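Local coordinates for protein PrgZ (Enterococcus faecalis, PDB 4FAJ) that binds peptide pheromone outside the cell as a membrane-anchored substrate-binding protein of the solute-binding protein 5 family, probably serving peptide uptake, at residues E92-L97 with A106-Q111; V159-A164 with L208-P213; N325-N330 with T458-T463; L333-V338 with D399-E404. All blocks are in the same frame, centred on the assembly; numbering follows the deposited sequence.

Interaction 1 (E92-L97 with A106-Q111); sequences EGLYRL and AIAAGQ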
loop_
_atom_site.group_PDB
_atom_site.type_symbol
_atom_site.label_atom_id
_atom_site.label_comp_id
_atom_site.label_asym_id
_atom_site.label_seq_id
_atom_site.Cartn_x
_atom_site.Cartn_y
_atom_site.Cartn_z
ATOM N N GLU A 92 -4.191 -4.824 16.157
ATOM C CA GLU A 92 -3.808 -3.492 16.632
ATOM C C GLU A 92 -2.319 -3.477 16.948
ATOM O O GLU A 92 -1.752 -4.494 17.344
ATOM C CB GLU A 92 -4.602 -3.134 17.891
ATOM C CG GLU A 92 -4.350 -1.723 18.399
ATOM C CD GLU A 92 -5.203 -1.376 19.587
ATOM O OE1 GLU A 92 -5.024 -1.994 20.668
ATOM O OE2 GLU A 92 -6.044 -0.470 19.438
ATOM N N GLY A 93 -1.690 -2.325 16.744
ATOM C CA GLY A 93 -0.275 -2.133 17.034
ATOM C C GLY A 93 -0.052 -1.145 18.167
ATOM O O GLY A 93 -0.987 -0.775 18.896
ATOM N N LEU A 94 1.194 -0.728 18.328
ATOM C CA LEU A 94 1.547 0.194 19.403
ATOM C C LEU A 94 0.817 1.532 19.270
ATOM O O LEU A 94 0.398 2.116 20.282
ATOM C CB LEU A 94 3.052 0.421 19.445
ATOM C CG LEU A 94 3.881 -0.790 19.893
ATOM C CD1 LEU A 94 5.357 -0.545 19.644
ATOM C CD2 LEU A 94 3.629 -1.120 21.362
ATOM N N TYR A 95 0.703 2.002 18.024
ATOM C CA TYR A 95 0.023 3.252 17.687
ATOM C C TYR A 95 -1.008 3.022 16.566
ATOM O O TYR A 95 -0.928 2.047 15.801
ATOM C CB TYR A 95 1.048 4.348 17.302
ATOM C CG TYR A 95 2.042 4.555 18.402
ATOM C CD1 TYR A 95 1.760 5.409 19.459
ATOM C CD2 TYR A 95 3.219 3.812 18.454
ATOM C CE1 TYR A 95 2.633 5.552 20.508
ATOM C CE2 TYR A 95 4.104 3.952 19.509
ATOM C CZ TYR A 95 3.807 4.819 20.528
ATOM O OH TYR A 95 4.655 4.962 21.587
ATOM N N ARG A 96 -1.991 3.917 16.525
ATOM C CA ARG A 96 -3.096 3.897 15.564
ATOM C C ARG A 96 -3.303 5.337 15.083
ATOM O O ARG A 96 -3.319 6.266 15.901
ATOM C CB ARG A 96 -4.370 3.398 16.249
ATOM C CG ARG A 96 -5.607 3.315 15.337
ATOM C CD ARG A 96 -6.874 3.199 16.154
ATOM N NE ARG A 96 -6.989 1.921 16.868
ATOM C CZ ARG A 96 -7.414 0.772 16.336
ATOM N NH1 ARG A 96 -7.777 0.694 15.054
ATOM N NH2 ARG A 96 -7.485 -0.314 17.097
ATOM N N LEU A 97 -3.464 5.519 13.770
ATOM C CA LEU A 97 -3.654 6.858 13.212
ATOM C C LEU A 97 -4.974 7.480 13.631
ATOM O O LEU A 97 -6.018 6.808 13.685
ATOM C CB LEU A 97 -3.553 6.848 11.677
ATOM C CG LEU A 97 -2.220 6.426 11.061
ATOM C CD1 LEU A 97 -2.252 6.763 9.561
ATOM C CD2 LEU A 97 -0.985 7.047 11.743
ATOM N N ALA A 106 -2.063 3.298 21.114
ATOM C CA ALA A 106 -3.056 2.228 20.987
ATOM C C ALA A 106 -2.689 1.159 22.024
ATOM O O ALA A 106 -3.122 1.259 23.166
ATOM C CB ALA A 106 -3.086 1.681 19.564
ATOM N N ILE A 107 -1.849 0.190 21.668
ATOM C CA ILE A 107 -1.303 -0.739 22.673
ATOM C C ILE A 107 -0.297 -0.028 23.593
ATOM O O ILE A 107 -0.213 -0.341 24.775
ATOM C CB ILE A 107 -0.661 -1.991 22.019
ATOM C CG1 ILE A 107 -1.749 -2.846 21.359
ATOM C CG2 ILE A 107 0.105 -2.846 23.052
ATOM C CD1 ILE A 107 -1.213 -3.926 20.457
ATOM N N ALA A 108 0.476 0.904 23.035
ATOM C CA ALA A 108 1.361 1.759 23.819
ATOM C C ALA A 108 0.543 2.675 24.742
ATOM O O ALA A 108 -0.513 3.177 24.351
ATOM C CB ALA A 108 2.257 2.595 22.890
ATOM N N ALA A 109 1.043 2.904 25.957
ATOM C CA ALA A 109 0.356 3.765 26.919
ATOM C C ALA A 109 0.602 5.253 26.690
ATOM O O ALA A 109 -0.060 6.099 27.293
ATOM C CB ALA A 109 0.738 3.387 28.350
ATOM N N GLY A 110 1.565 5.573 25.837
ATOM C CA GLY A 110 1.911 6.959 25.555
ATOM C C GLY A 110 2.828 7.017 24.354
ATOM O O GLY A 110 3.243 5.987 23.841
ATOM N N GLN A 111 3.133 8.227 23.897
ATOM C CA GLN A 111 4.141 8.440 22.856
ATOM C C GLN A 111 5.508 7.938 23.341
ATOM O O GLN A 111 5.741 7.835 24.551
ATOM C CB GLN A 111 4.236 9.933 22.513
ATOM C CG GLN A 111 2.995 10.515 21.841
ATOM C CD GLN A 111 2.754 9.954 20.452
ATOM O OE1 GLN A 111 3.664 9.419 19.819
ATOM N NE2 GLN A 111 1.526 10.084 19.967
#

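Interaction 2 (V159-A164 with L208-P213); sequences VELFSA and LTAYYP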
loop_
_atom_site.group_PDB
_atom_site.type_symbol
_atom_site.label_atom_id
_atom_site.label_comp_id
_atom_site.label_asym_id
_atom_site.label_seq_id
_atom_site.Cartn_x
_atom_site.Cartn_y
_atom_site.Cartn_z
ATOM N N VAL A 159 10.504 -6.026 4.831
ATOM C CA VAL A 159 11.776 -5.912 5.549
ATOM C C VAL A 159 12.356 -4.498 5.526
ATOM O O VAL A 159 12.958 -4.072 6.510
ATOM C CB VAL A 159 12.856 -6.932 5.057
ATOM C CG1 VAL A 159 12.442 -8.333 5.377
ATOM C CG2 VAL A 159 13.138 -6.792 3.546
ATOM N N GLU A 160 12.147 -3.768 4.428
ATOM C CA GLU A 160 12.687 -2.410 4.267
ATOM C C GLU A 160 12.130 -1.415 5.309
ATOM O O GLU A 160 12.806 -0.461 5.679
ATOM C CB GLU A 160 12.400 -1.891 2.850
ATOM C CG GLU A 160 13.080 -0.585 2.486
ATOM C CD GLU A 160 14.574 -0.748 2.244
ATOM O OE1 GLU A 160 15.350 0.111 2.723
ATOM O OE2 GLU A 160 14.965 -1.737 1.575
ATOM N N LEU A 161 10.910 -1.650 5.782
ATOM C CA LEU A 161 10.295 -0.812 6.815
ATOM C C LEU A 161 11.037 -0.823 8.152
ATOM O O LEU A 161 10.808 0.052 9.001
ATOM C CB LEU A 161 8.851 -1.252 7.063
ATOM C CG LEU A 161 7.872 -1.067 5.907
ATOM C CD1 LEU A 161 6.528 -1.736 6.221
ATOM C CD2 LEU A 161 7.681 0.402 5.598
ATOM N N PHE A 162 11.897 -1.826 8.343
ATOM C CA PHE A 162 12.679 -1.986 9.566
ATOM C C PHE A 162 14.108 -1.446 9.460
ATOM O O PHE A 162 14.869 -1.529 10.428
ATOM C CB PHE A 162 12.685 -3.467 9.980
ATOM C CG PHE A 162 11.367 -3.933 10.530
ATOM C CD1 PHE A 162 10.303 -4.189 9.684
ATOM C CD2 PHE A 162 11.171 -4.056 11.894
ATOM C CE1 PHE A 162 9.077 -4.590 10.182
ATOM C CE2 PHE A 162 9.937 -4.457 12.403
ATOM C CZ PHE A 162 8.896 -4.722 11.549
ATOM N N SER A 163 14.451 -0.857 8.309
ATOM C CA SER A 163 15.833 -0.452 8.007
ATOM C C SER A 163 16.390 0.604 8.938
ATOM O O SER A 163 17.599 0.655 9.151
ATOM C CB SER A 163 15.949 0.048 6.563
ATOM O OG SER A 163 15.553 -0.975 5.675
ATOM N N ALA A 164 15.518 1.429 9.509
ATOM C CA ALA A 164 15.931 2.453 10.483
ATOM C C ALA A 164 16.534 1.896 11.778
ATOM O O ALA A 164 17.326 2.571 12.437
ATOM C CB ALA A 164 14.745 3.365 10.808
ATOM N N LEU A 208 2.176 0.934 11.597
ATOM C CA LEU A 208 1.932 0.121 10.411
ATOM C C LEU A 208 1.672 -1.329 10.798
ATOM O O LEU A 208 2.285 -1.857 11.737
ATOM C CB LEU A 208 3.132 0.170 9.462
ATOM C CG LEU A 208 3.522 1.545 8.901
ATOM C CD1 LEU A 208 4.702 1.419 7.952
ATOM C CD2 LEU A 208 2.342 2.206 8.223
ATOM N N THR A 209 0.800 -1.980 10.034
ATOM C CA THR A 209 0.478 -3.390 10.275
ATOM C C THR A 209 1.739 -4.260 10.321
ATOM O O THR A 209 1.815 -5.193 11.109
ATOM C CB THR A 209 -0.554 -3.937 9.252
ATOM O OG1 THR A 209 -0.023 -3.866 7.923
ATOM C CG2 THR A 209 -1.864 -3.152 9.341
ATOM N N ALA A 210 2.744 -3.937 9.514
ATOM C CA ALA A 210 4.024 -4.676 9.535
ATOM C C ALA A 210 4.702 -4.704 10.905
ATOM O O ALA A 210 5.429 -5.653 11.225
ATOM C CB ALA A 210 4.992 -4.098 8.497
ATOM N N TYR A 211 4.474 -3.660 11.707
ATOM C CA TYR A 211 4.989 -3.577 13.079
ATOM C C TYR A 211 4.034 -4.145 14.158
ATOM O O TYR A 211 4.335 -4.078 15.353
ATOM C CB TYR A 211 5.345 -2.108 13.408
ATOM C CG TYR A 211 6.695 -1.649 12.902
ATOM C CD1 TYR A 211 6.872 -1.225 11.589
ATOM C CD2 TYR A 211 7.798 -1.622 13.752
ATOM C CE1 TYR A 211 8.112 -0.787 11.142
ATOM C CE2 TYR A 211 9.027 -1.188 13.316
ATOM C CZ TYR A 211 9.180 -0.765 12.016
ATOM O OH TYR A 211 10.412 -0.337 11.624
ATOM N N TYR A 212 2.906 -4.724 13.753
ATOM C CA TYR A 212 1.982 -5.336 14.723
ATOM C C TYR A 212 2.667 -6.504 15.441
ATOM O O TYR A 212 3.595 -7.143 14.895
ATOM C CB TYR A 212 0.675 -5.806 14.046
ATOM C CG TYR A 212 -0.333 -4.709 13.702
ATOM C CD1 TYR A 212 0.007 -3.350 13.745
ATOM C CD2 TYR A 212 -1.624 -5.036 13.291
ATOM C CE1 TYR A 212 -0.926 -2.355 13.402
ATOM C CE2 TYR A 212 -2.564 -4.036 12.939
ATOM C CZ TYR A 212 -2.208 -2.706 13.001
ATOM O OH TYR A 212 -3.140 -1.728 12.659
ATOM N N PRO A 213 2.255 -6.767 16.694
ATOM C CA PRO A 213 2.764 -7.965 17.343
ATOM C C PRO A 213 2.080 -9.211 16.784
ATOM O O PRO A 213 1.012 -9.117 16.177
ATOM C CB PRO A 213 2.363 -7.766 18.804
ATOM C CG PRO A 213 1.083 -6.955 18.734
ATOM C CD PRO A 213 1.192 -6.112 17.479
#

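Interaction 3 (N325-N330 with T458-T463); sequences NQTGEN and TKKDFT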
loop_
_atom_site.group_PDB
_atom_site.type_symbol
_atom_site.label_atom_id
_atom_site.label_comp_id
_atom_site.label_asym_id
_atom_site.label_seq_id
_atom_site.Cartn_x
_atom_site.Cartn_y
_atom_site.Cartn_z
ATOM N N ASN A 325 9.731 -4.136 -16.560
ATOM C CA ASN A 325 10.788 -5.121 -16.322
ATOM C C ASN A 325 12.086 -4.734 -17.028
ATOM O O ASN A 325 12.215 -4.874 -18.247
ATOM C CB ASN A 325 10.330 -6.506 -16.781
ATOM C CG ASN A 325 11.289 -7.617 -16.360
ATOM O OD1 ASN A 325 12.497 -7.393 -16.199
ATOM N ND2 ASN A 325 10.750 -8.829 -16.195
ATOM N N GLN A 326 13.044 -4.260 -16.239
ATOM C CA GLN A 326 14.324 -3.746 -16.733
ATOM C C GLN A 326 15.501 -4.624 -16.270
ATOM O O GLN A 326 16.618 -4.141 -16.123
ATOM C CB GLN A 326 14.535 -2.301 -16.236
ATOM C CG GLN A 326 13.445 -1.310 -16.686
ATOM C CD GLN A 326 13.274 -0.127 -15.735
ATOM O OE1 GLN A 326 14.123 0.786 -15.687
ATOM N NE2 GLN A 326 12.183 -0.139 -14.964
ATOM N N THR A 327 15.254 -5.911 -16.053
ATOM C CA THR A 327 16.314 -6.830 -15.631
ATOM C C THR A 327 17.284 -7.183 -16.767
ATOM O O THR A 327 18.418 -7.618 -16.518
ATOM C CB THR A 327 15.713 -8.125 -15.055
ATOM O OG1 THR A 327 14.815 -8.698 -16.014
ATOM C CG2 THR A 327 14.971 -7.829 -13.773
ATOM N N GLY A 328 16.846 -6.986 -18.009
ATOM C CA GLY A 328 17.603 -7.413 -19.181
ATOM C C GLY A 328 16.864 -8.485 -19.962
ATOM O O GLY A 328 17.101 -8.655 -21.158
ATOM N N GLU A 329 15.954 -9.199 -19.294
ATOM C CA GLU A 329 15.139 -10.221 -19.958
ATOM C C GLU A 329 14.367 -9.616 -21.127
ATOM O O GLU A 329 14.316 -10.207 -22.204
ATOM C CB GLU A 329 14.156 -10.891 -18.984
ATOM C CG GLU A 329 14.790 -11.560 -17.748
ATOM C CD GLU A 329 15.823 -12.639 -18.081
ATOM O OE1 GLU A 329 15.764 -13.240 -19.181
ATOM O OE2 GLU A 329 16.697 -12.894 -17.222
ATOM N N ASN A 330 13.779 -8.437 -20.925
ATOM C CA ASN A 330 13.054 -7.765 -21.994
ATOM C C ASN A 330 13.928 -6.721 -22.679
ATOM O O ASN A 330 14.339 -5.729 -22.067
ATOM C CB ASN A 330 11.763 -7.137 -21.474
ATOM C CG ASN A 330 10.872 -6.633 -22.595
ATOM O OD1 ASN A 330 11.060 -5.533 -23.103
ATOM N ND2 ASN A 330 9.901 -7.446 -22.993
ATOM N N THR A 458 6.278 -10.572 -7.721
ATOM C CA THR A 458 7.368 -11.019 -6.850
ATOM C C THR A 458 8.440 -11.760 -7.640
ATOM O O THR A 458 9.622 -11.574 -7.382
ATOM C CB THR A 458 6.861 -11.908 -5.683
ATOM O OG1 THR A 458 5.917 -11.177 -4.901
ATOM C CG2 THR A 458 8.019 -12.358 -4.770
ATOM N N LYS A 459 8.024 -12.574 -8.612
ATOM C CA LYS A 459 8.954 -13.345 -9.442
ATOM C C LYS A 459 9.475 -12.577 -10.665
ATOM O O LYS A 459 10.313 -13.093 -11.404
ATOM C CB LYS A 459 8.294 -14.659 -9.897
ATOM C CG LYS A 459 7.922 -15.587 -8.737
ATOM C CD LYS A 459 7.109 -16.793 -9.217
ATOM C CE LYS A 459 6.970 -17.854 -8.128
ATOM N NZ LYS A 459 8.143 -18.780 -8.084
ATOM N N LYS A 460 8.984 -11.354 -10.872
ATOM C CA LYS A 460 9.290 -10.549 -12.073
ATOM C C LYS A 460 8.866 -11.234 -13.375
ATOM O O LYS A 460 9.482 -11.060 -14.432
ATOM C CB LYS A 460 10.766 -10.125 -12.113
ATOM C CG LYS A 460 11.227 -9.359 -10.876
ATOM C CD LYS A 460 12.640 -8.812 -11.055
ATOM C CE LYS A 460 13.035 -7.841 -9.944
ATOM N NZ LYS A 460 13.069 -8.484 -8.600
ATOM N N ASP A 461 7.778 -11.988 -13.292
ATOM C CA ASP A 461 7.217 -12.708 -14.432
ATOM C C ASP A 461 6.226 -11.774 -15.127
ATOM O O ASP A 461 5.018 -12.017 -15.163
ATOM C CB ASP A 461 6.542 -14.000 -13.951
ATOM C CG ASP A 461 6.066 -14.888 -15.096
ATOM O OD1 ASP A 461 6.417 -14.632 -16.269
ATOM O OD2 ASP A 461 5.334 -15.862 -14.813
ATOM N N PHE A 462 6.762 -10.687 -15.664
ATOM C CA PHE A 462 5.962 -9.696 -16.359
ATOM C C PHE A 462 6.838 -8.828 -17.255
ATOM O O PHE A 462 8.063 -8.852 -17.162
ATOM C CB PHE A 462 5.184 -8.835 -15.362
ATOM C CG PHE A 462 6.023 -7.808 -14.656
ATOM C CD1 PHE A 462 6.752 -8.144 -13.530
ATOM C CD2 PHE A 462 6.077 -6.497 -15.116
ATOM C CE1 PHE A 462 7.522 -7.194 -12.875
ATOM C CE2 PHE A 462 6.847 -5.548 -14.466
ATOM C CZ PHE A 462 7.568 -5.897 -13.347
ATOM N N THR A 463 6.179 -8.067 -18.109
ATOM C CA THR A 463 6.828 -7.104 -18.969
ATOM C C THR A 463 6.435 -5.702 -18.506
ATOM O O THR A 463 7.265 -4.986 -17.930
ATOM C CB THR A 463 6.443 -7.383 -20.424
ATOM O OG1 THR A 463 6.929 -8.684 -20.771
ATOM C CG2 THR A 463 7.030 -6.341 -21.364
#

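Interaction 4 (L333-V338 with D399-E404); sequences LQNKNV and DKAKKE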
loop_
_atom_site.group_PDB
_atom_site.type_symbol
_atom_site.label_atom_id
_atom_site.label_comp_id
_atom_site.label_asym_id
_atom_site.label_seq_id
_atom_site.Cartn_x
_atom_site.Cartn_y
_atom_site.Cartn_z
ATOM N N LEU A 333 12.286 -2.980 -23.022
ATOM C CA LEU A 333 12.194 -2.139 -21.810
ATOM C C LEU A 333 13.552 -1.825 -21.194
ATOM O O LEU A 333 13.667 -0.939 -20.355
ATOM C CB LEU A 333 11.258 -2.774 -20.775
ATOM C CG LEU A 333 9.793 -2.824 -21.225
ATOM C CD1 LEU A 333 8.925 -3.474 -20.176
ATOM C CD2 LEU A 333 9.276 -1.417 -21.572
ATOM N N GLN A 334 14.575 -2.556 -21.630
ATOM C CA GLN A 334 15.970 -2.249 -21.314
ATOM C C GLN A 334 16.448 -0.972 -22.039
ATOM O O GLN A 334 17.370 -0.300 -21.582
ATOM C CB GLN A 334 16.825 -3.483 -21.676
ATOM C CG GLN A 334 18.305 -3.289 -21.941
ATOM C CD GLN A 334 18.988 -4.632 -22.199
ATOM O OE1 GLN A 334 19.124 -5.450 -21.285
ATOM N NE2 GLN A 334 19.397 -4.871 -23.442
ATOM N N ASN A 335 15.797 -0.628 -23.149
ATOM C CA ASN A 335 16.156 0.564 -23.921
ATOM C C ASN A 335 15.508 1.833 -23.336
ATOM O O ASN A 335 14.280 1.942 -23.259
ATOM C CB ASN A 335 15.784 0.343 -25.396
ATOM C CG ASN A 335 16.255 1.460 -26.310
ATOM O OD1 ASN A 335 15.670 2.531 -26.330
ATOM N ND2 ASN A 335 17.298 1.197 -27.101
ATOM N N LYS A 336 16.337 2.796 -22.940
ATOM C CA LYS A 336 15.839 4.019 -22.290
ATOM C C LYS A 336 14.882 4.816 -23.187
ATOM O O LYS A 336 13.905 5.366 -22.701
ATOM C CB LYS A 336 17.001 4.915 -21.831
ATOM C CG LYS A 336 16.579 6.000 -20.844
ATOM C CD LYS A 336 17.761 6.848 -20.353
ATOM C CE LYS A 336 18.568 6.102 -19.293
ATOM N NZ LYS A 336 19.654 6.926 -18.700
ATOM N N ASN A 337 15.155 4.872 -24.489
ATOM C CA ASN A 337 14.255 5.580 -25.418
ATOM C C ASN A 337 12.848 4.967 -25.521
ATOM O O ASN A 337 11.858 5.688 -25.670
ATOM C CB ASN A 337 14.890 5.723 -26.806
ATOM C CG ASN A 337 16.110 6.645 -26.806
ATOM O OD1 ASN A 337 16.083 7.736 -26.233
ATOM N ND2 ASN A 337 17.178 6.206 -27.448
ATOM N N VAL A 338 12.762 3.639 -25.446
ATOM C CA VAL A 338 11.472 2.964 -25.422
ATOM C C VAL A 338 10.701 3.423 -24.183
ATOM O O VAL A 338 9.539 3.820 -24.288
ATOM C CB VAL A 338 11.618 1.417 -25.418
ATOM C CG1 VAL A 338 10.268 0.746 -25.154
ATOM C CG2 VAL A 338 12.221 0.935 -26.733
ATOM N N ASP A 399 10.954 6.367 -32.692
ATOM C CA ASP A 399 11.751 6.304 -33.922
ATOM C C ASP A 399 13.243 6.177 -33.613
ATOM O O ASP A 399 13.965 5.441 -34.284
ATOM C CB ASP A 399 11.492 7.526 -34.823
ATOM C CG ASP A 399 10.130 7.477 -35.511
ATOM O OD1 ASP A 399 9.534 6.377 -35.622
ATOM O OD2 ASP A 399 9.641 8.540 -35.952
ATOM N N LYS A 400 13.697 6.884 -32.581
ATOM C CA LYS A 400 15.074 6.776 -32.121
ATOM C C LYS A 400 15.366 5.354 -31.609
ATOM O O LYS A 400 16.392 4.771 -31.940
ATOM C CB LYS A 400 15.340 7.829 -31.030
ATOM C CG LYS A 400 16.774 7.915 -30.539
ATOM C CD LYS A 400 16.907 8.952 -29.411
ATOM C CE LYS A 400 17.226 10.351 -29.900
ATOM N NZ LYS A 400 18.635 10.717 -29.558
ATOM N N ALA A 401 14.444 4.793 -30.832
ATOM C CA ALA A 401 14.608 3.439 -30.290
ATOM C C ALA A 401 14.695 2.366 -31.374
ATOM O O ALA A 401 15.499 1.442 -31.273
ATOM C CB ALA A 401 13.480 3.111 -29.330
ATOM N N LYS A 402 13.866 2.486 -32.406
ATOM C CA LYS A 402 13.857 1.514 -33.504
ATOM C C LYS A 402 15.236 1.353 -34.132
ATOM O O LYS A 402 15.618 0.249 -34.520
ATOM C CB LYS A 402 12.878 1.930 -34.588
ATOM C CG LYS A 402 11.423 1.676 -34.299
ATOM C CD LYS A 402 10.653 1.847 -35.600
ATOM C CE LYS A 402 9.327 2.534 -35.420
ATOM N NZ LYS A 402 8.883 3.124 -36.712
ATOM N N LYS A 403 15.981 2.453 -34.222
ATOM C CA LYS A 403 17.334 2.418 -34.773
ATOM C C LYS A 403 18.317 1.623 -33.905
ATOM O O LYS A 403 19.369 1.201 -34.390
ATOM C CB LYS A 403 17.887 3.831 -34.973
ATOM C CG LYS A 403 17.046 4.736 -35.869
ATOM C CD LYS A 403 17.887 5.889 -36.426
ATOM C CE LYS A 403 17.086 7.181 -36.591
ATOM N NZ LYS A 403 15.736 6.970 -37.180
ATOM N N GLU A 404 17.977 1.433 -32.630
ATOM C CA GLU A 404 18.856 0.779 -31.659
ATOM C C GLU A 404 18.492 -0.675 -31.365
ATOM O O GLU A 404 19.267 -1.365 -30.718
ATOM C CB GLU A 404 18.849 1.570 -30.340
ATOM C CG GLU A 404 19.345 3.014 -30.471
ATOM C CD GLU A 404 19.092 3.860 -29.227
ATOM O OE1 GLU A 404 18.162 3.560 -28.441
ATOM O OE2 GLU A 404 19.825 4.852 -29.044
HETATM O O HOH W 1 17.560 9.822 -26.424
HETATM O O HOH W 2 20.078 7.018 -27.594
#

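Interaction 1 (E92-L97 with A106-Q111)
The methyl group of A108 meets the ring of Y95 obliquely, with A108 CB 3.6 Å from Y95 CZ. A108 CB also lies 4.2 Å from L94 CB. The branched end of L94 brushes I107 CG2 and also packs on F142 and W146 of helix 139-150. F142 also meets I107. A106 CB points into the first segment and touches G93 O at 3.3 Å and R96 CB a little further off. E92 and I107 pass alongside each other in opposite directions. The E92 chain is extended, with CG anti to the backbone N (chi1 -176°), and this lays its carboxylate beside A106 CB and I107 CG1.

Three backbone bonds tie 93-94 to 106-108. G93 O accepts from I107 N at 3.1 Å. L94 O is gripped twice, by A106 N at 2.9 Å and by A108 N at 3.0 Å. At the far end Y95 OH donates to G110 O over 2.9 Å. It meets a lone pair in the carbonyl plane, which ties down the tip of the ring.

The charged edge lies at E92 and R96. R96 NH2 bonds E92 OE2 at 2.8 Å as a salt bridge, on the anti side and 34° out of the carboxylate plane. Y261 OH also bonds OE2, W262 NE1 bonds OE1, and R96 NH1 pairs with D556. These partners would probably favour an ionised carboxylate, although E92 is buried. R96 bonds Q104 through the backbone. Strands 95-97 and 103-105 form a two-stranded antiparallel beta hairpin, and this contact joins the chain flanking its open end.

Interaction 2 (V159-A164 with L208-P213)
The rings of F162 and Y211 lie nearly parallel, with planes 13° apart and centroids 4.1 Å apart. The stack is offset. Y211 CZ lies over the centre of the F162 ring, and F162 CZ lies over the centre of the Y211 ring. The side chains run past each other in opposite directions, so each ring overlaps the outer part of the other. In both residues CG stands opposite the carbonyl carbon (chi1 -73° in F162), and this brings the two rings over each other. The closest ring atoms are F162 CE2 and Y211 CE2, 3.5 Å apart. Each ring also has a carbonyl at its edge, near its plane. For F162 this is A210 O, 3.6 Å from F162 CZ. For Y211 it is L161 O, which accepts from Y211 OH at 2.7 Å. The hydroxyl approaches from above the L161 carbonyl plane, 35° out of it, and not on a lone pair.

Each segment carries a short 3-10 turn, 159-162 and 209-211, closed by F162 N to V159 O and by Y211 N to L208 O. Both stacked residues end their turn. The contact thus joins two loops by their 3-10 turns, one following helix 139-150 and one following helix 202-205. W146 of helix 139-150 meets both rings edge-to-face, and its NE1 bonds Y211 O.

Beside the stack runs an aliphatic patch. L161 points at the other segment, and L161 CD1 touches A210 CB at 3.6 Å. L161 and L208 cross at about a right angle, with L161 CD2 3.9 Å from L208 CD1. A bound glycerol, probably from the crystallisation liquor, bonds A164 N and weakly L161 O.

Interaction 3 (N325-N330 with T458-T463)
N325 reaches F462 and T463 with both its backbone and its side chain. N325 N donates to T463 O at 2.9 Å in a nearly straight bond. N325 CB lies over one face of the F462 ring, towards the rim and 4.3 Å above the plane. N325 CB is 3.3 Å from F462 O. CG then stands anti to the backbone N (chi1 -171°), which turns the amide towards the second segment. N325 ND2 donates to F462 O at 2.9 Å, nearly along the C=O axis, and that oxygen lies in the amide plane. K460 O is also near ND2, but the angle is poor for a bond. OD1 turns back to its own loop. N325 OD1 accepts from T327 N at 3.1 Å, an Asx turn. N325 OD1 also accepts from T327 OG1 at 2.7 Å.

Further out, T327 CG2 rests on K460 CD. K460, with positive phi, forms a Schellman motif as the chain leaves helix 450-459. N330 ND2 lies 3.5 Å from T463 CG2, while N330 OD1 caps L333 N at the start of the next helix.

The contact lies where strand 311-324 ends and its antiparallel neighbour 464-470 begins. The N325 amide has donors at its oxygen and an acceptor at its nitrogen. This fixes which way round the amide sits and should hinder its rotation.

Interaction 4 (L333-V338 with D399-E404)
The tight part centres on A401, whose CB points at the first segment. V338 CG2 touches A401 CB at 3.6 Å, and N337 CB lies 3.9 Å from A401 CB. N335 OD1 approaches the same methyl. N335 OD1 is also a helix cap, because it accepts from V338 N at 3.2 Å, on a lone pair in the carbonyl plane. N335 is the N-cap of helix 336-345.

Beside the methyl, E404 OE1 is gripped by two amides. N335 ND2 donates to E404 OE1 at 2.9 Å, on the anti side. N337 ND2 donates to E404 OE1 at 3.0 Å, on the syn side. Each donor sits 32° out of the carboxylate plane, and they come from opposite faces. The N337 side chain turns beside its backbone N (chi1 -67°) and crosses E404 at about a right angle. The E404 chain is extended beyond CG. Two amide donors on one oxygen would probably favour the charged carboxylate.

The outer side is looser and holds water. One water accepts a hydrogen bond from N337 ND2 and donates one to E404 OE2 at 2.6 Å. Another donates to N337 OD1 at 2.6 Å and accepts only weakly from K400 NZ. The K400 chain, bent near its end, crosses the N337 amide at a slant, with K400 CD 3.4 Å from N337 ND2.

The contact sets the first turn of helix 336-345 against the last part of helix 391-402. N337 and V338 also meet Y397 and W398 one turn earlier in that helix. L333, in helix 331-334, packs on T463 just before strand 464-470.

The four contacts form two touching pairs. Interactions 1 and 2 have centres 14 Å apart and meet where E92 O lies 3.4 Å from P213 CD. Interactions 3 and 4 have centres 17 Å apart. L333 is one link between them: its CD1 packs on T463 O, the acceptor for N325 N. G328 CA against Q334 OE1 is another. Interaction 4 is nested in the chain loop that interaction 3 closes. Interactions 1 and 4 are 51 Å apart between centres, on opposite sides of the chain's centre. Interaction 1 lies nearest a zinc site. The side chain of E92 is about 6 Å from that of the zinc ligand D263. The other three contacts lie away from the known metal sites.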